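Local coordinates for N(2),N(2)-dimethylguanosine tRNA methyltransferase (Pyrococcus horikoshii, PDB 2DUL), which is a tRNA dimethyltransferase that probably places two methyl groups from S-adenosyl-L-methionine on N2 of guanine 26, at residues L93-E98 with A106-E111. Residues are numbered along the deposited sequence; the frame is centred on the assembly and turned at random.
Sequences LNFDGE and AILKGE
Ile107 meets the 93-98 segment through its backbone: its carbonyl O lies 3.5 Å from Glu98 O, an approach of two acceptors that is no bond, while its CB points away from the loop and its side chain touches Val115. Leu108 supplies nearly half of the buried surface and most of the close approaches. With CG anti to the backbone N (chi1 179°), its isobutyl end reaches into the bend of the loop that follows helix 81-94. One methyl, CD1, sits against the backbone, 3.4 Å from Glu98 O and 3.5 Å from Glu98 N; the other, CD2, touches Phe95 CB at 3.6 Å and lies oblique to the aromatic ring. Asp96 O comes close to both methyls. Shortening Leu108 to an alanine removes both methyls and is likely to open a gap between the strand and the loop backbone, with the contact to Phe95 CB lost. At Lys109 a water links the segments: its oxygen accepts from Lys109 N and donates to Glu98 O, lying 2.8 Å from the latter. Phe95 also packs on Ala66, Leu67 and Ile114, which ties the loop to helix 60-68 and strand 113-118. The contact thus joins the loop after helix 81-94 to strand 105-109, next to the edge strand 100-101 of the central sheet, within the Rossmann-like fold of class I SAM-dependent methyltransferases.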
ATOM      1  N   LEU A  93       5.915   5.533 -27.893  1.00 28.71           N
ATOM      2  CA  LEU A  93       5.181   4.432 -28.496  1.00 29.69           C
ATOM      3  C   LEU A  93       3.701   4.600 -28.171  1.00 29.67           C
ATOM      4  O   LEU A  93       2.843   4.008 -28.821  1.00 30.62           O
ATOM      5  CB  LEU A  93       5.686   3.096 -27.941  1.00 31.07           C
ATOM      6  CG  LEU A  93       5.098   1.814 -28.536  1.00 33.71           C
ATOM      7  CD1 LEU A  93       5.341   1.796 -30.041  1.00 34.58           C
ATOM      8  CD2 LEU A  93       5.734   0.600 -27.871  1.00 33.57           C
ATOM      9  N   ASN A  94       3.410   5.429 -27.174  1.00 28.48           N
ATOM     10  CA  ASN A  94       2.037   5.653 -26.739  1.00 28.13           C
ATOM     11  C   ASN A  94       1.537   7.083 -26.922  1.00 30.39           C
ATOM     12  O   ASN A  94       0.348   7.356 -26.753  1.00 30.43           O
ATOM     13  CB  ASN A  94       1.908   5.256 -25.268  1.00 28.90           C
ATOM     14  CG  ASN A  94       2.129   3.776 -25.049  1.00 26.80           C
ATOM     15  OD1 ASN A  94       1.218   2.973 -25.226  1.00 26.41           O
ATOM     16  ND2 ASN A  94       3.352   3.405 -24.683  1.00 26.88           N
ATOM     17  N   PHE A  95       2.442   7.992 -27.265  1.00 30.36           N
ATOM     18  CA  PHE A  95       2.081   9.392 -27.457  1.00 32.24           C
ATOM     19  C   PHE A  95       2.762   9.959 -28.698  1.00 34.04           C
ATOM     20  O   PHE A  95       3.833   9.500 -29.094  1.00 34.32           O
ATOM     21  CB  PHE A  95       2.502  10.209 -26.233  1.00 30.66           C
ATOM     22  CG  PHE A  95       1.775   9.832 -24.974  1.00 29.88           C
ATOM     23  CD1 PHE A  95       0.544  10.401 -24.670  1.00 30.93           C
ATOM     24  CD2 PHE A  95       2.312   8.893 -24.101  1.00 29.30           C
ATOM     25  CE1 PHE A  95      -0.144  10.038 -23.512  1.00 32.61           C
ATOM     26  CE2 PHE A  95       1.632   8.523 -22.942  1.00 30.94           C
ATOM     27  CZ  PHE A  95       0.401   9.099 -22.647  1.00 30.01           C
ATOM     28  N   ASP A  96       2.126  10.949 -29.312  1.00 35.90           N
ATOM     29  CA  ASP A  96       2.689  11.600 -30.489  1.00 37.82           C
ATOM     30  C   ASP A  96       3.293  12.915 -30.022  1.00 37.14           C
ATOM     31  O   ASP A  96       3.145  13.287 -28.859  1.00 37.12           O
ATOM     32  CB  ASP A  96       1.601  11.872 -31.534  1.00 40.05           C
ATOM     33  CG  ASP A  96       0.982  10.599 -32.079  1.00 43.31           C
ATOM     34  OD1 ASP A  96       1.743   9.701 -32.499  1.00 43.76           O
ATOM     35  OD2 ASP A  96      -0.263  10.499 -32.091  1.00 46.20           O
ATOM     36  N   GLY A  97       3.978  13.614 -30.918  1.00 36.41           N
ATOM     37  CA  GLY A  97       4.568  14.883 -30.541  1.00 38.04           C
ATOM     38  C   GLY A  97       6.082  14.877 -30.488  1.00 38.82           C
ATOM     39  O   GLY A  97       6.734  13.900 -30.857  1.00 38.66           O
ATOM     40  N   GLU A  98       6.646  15.981 -30.015  1.00 39.27           N
ATOM     41  CA  GLU A  98       8.091  16.109 -29.925  1.00 40.27           C
ATOM     42  C   GLU A  98       8.589  15.943 -28.490  1.00 38.17           C
ATOM     43  O   GLU A  98       8.326  16.785 -27.630  1.00 37.76           O
ATOM     44  CB  GLU A  98       8.524  17.476 -30.467  1.00 43.44           C
ATOM     45  CG  GLU A  98      10.031  17.644 -30.615  1.00 48.57           C
ATOM     46  CD  GLU A  98      10.617  16.744 -31.692  1.00 52.55           C
ATOM     47  OE1 GLU A  98      11.858  16.726 -31.843  1.00 54.81           O
ATOM     48  OE2 GLU A  98       9.835  16.060 -32.389  1.00 54.64           O
ATOM     49  N   ALA A 106      13.677  14.631 -20.680  1.00 22.75           N
ATOM     50  CA  ALA A 106      12.925  14.755 -21.929  1.00 22.16           C
ATOM     51  C   ALA A 106      11.487  15.111 -21.592  1.00 22.38           C
ATOM     52  O   ALA A 106      10.859  14.455 -20.766  1.00 22.93           O
ATOM     53  CB  ALA A 106      12.981  13.443 -22.710  1.00 22.84           C
ATOM     54  N   ILE A 107      10.962  16.139 -22.249  1.00 21.68           N
ATOM     55  CA  ILE A 107       9.617  16.604 -21.962  1.00 21.72           C
ATOM     56  C   ILE A 107       8.709  16.686 -23.182  1.00 22.12           C
ATOM     57  O   ILE A 107       9.101  17.214 -24.222  1.00 21.99           O
ATOM     58  CB  ILE A 107       9.683  17.993 -21.299  1.00 22.81           C
ATOM     59  CG1 ILE A 107      10.597  17.923 -20.072  1.00 24.61           C
ATOM     60  CG2 ILE A 107       8.283  18.461 -20.912  1.00 21.68           C
ATOM     61  CD1 ILE A 107      10.875  19.264 -19.426  1.00 27.58           C
ATOM     62  N   LEU A 108       7.496  16.160 -23.042  1.00 22.42           N
ATOM     63  CA  LEU A 108       6.506  16.184 -24.117  1.00 22.98           C
ATOM     64  C   LEU A 108       5.331  17.025 -23.632  1.00 22.10           C
ATOM     65  O   LEU A 108       4.697  16.689 -22.636  1.00 21.90           O
ATOM     66  CB  LEU A 108       6.033  14.765 -24.436  1.00 23.39           C
ATOM     67  CG  LEU A 108       4.966  14.592 -25.528  1.00 27.63           C
ATOM     68  CD1 LEU A 108       5.498  15.041 -26.887  1.00 26.57           C
ATOM     69  CD2 LEU A 108       4.561  13.126 -25.590  1.00 27.64           C
ATOM     70  N   LYS A 109       5.033  18.118 -24.325  1.00 23.75           N
ATOM     71  CA  LYS A 109       3.935  18.977 -23.890  1.00 24.86           C
ATOM     72  C   LYS A 109       2.656  18.827 -24.711  1.00 26.34           C
ATOM     73  O   LYS A 109       2.283  19.729 -25.461  1.00 25.71           O
ATOM     74  CB  LYS A 109       4.390  20.442 -23.892  1.00 24.99           C
ATOM     75  CG  LYS A 109       5.529  20.727 -22.910  1.00 25.83           C
ATOM     76  CD  LYS A 109       5.764  22.222 -22.715  1.00 23.96           C
ATOM     77  CE  LYS A 109       6.787  22.470 -21.609  1.00 26.25           C
ATOM     78  NZ  LYS A 109       7.010  23.919 -21.342  1.00 25.65           N
ATOM     79  N   GLY A 110       1.981  17.690 -24.552  1.00 27.57           N
ATOM     80  CA  GLY A 110       0.746  17.448 -25.282  1.00 28.77           C
ATOM     81  C   GLY A 110      -0.465  17.632 -24.386  1.00 30.36           C
ATOM     82  O   GLY A 110      -0.394  18.377 -23.410  1.00 30.38           O
ATOM     83  N   GLU A 111      -1.574  16.966 -24.703  1.00 31.54           N
ATOM     84  CA  GLU A 111      -2.772  17.082 -23.876  1.00 33.24           C
ATOM     85  C   GLU A 111      -2.318  16.874 -22.441  1.00 33.43           C
ATOM     86  O   GLU A 111      -2.768  17.555 -21.519  1.00 33.78           O
ATOM     87  CB  GLU A 111      -3.805  16.027 -24.257  1.00 35.01           C
ATOM     88  CG  GLU A 111      -4.998  15.974 -23.314  1.00 38.06           C
ATOM     89  CD  GLU A 111      -6.134  15.133 -23.856  1.00 40.29           C
ATOM     90  OE1 GLU A 111      -5.864  14.052 -24.426  1.00 40.65           O
ATOM     91  OE2 GLU A 111      -7.300  15.550 -23.700  1.00 42.99           O
TER
HETATM   92  O   HOH W   1       6.517  18.786 -26.741  1.00 24.08           O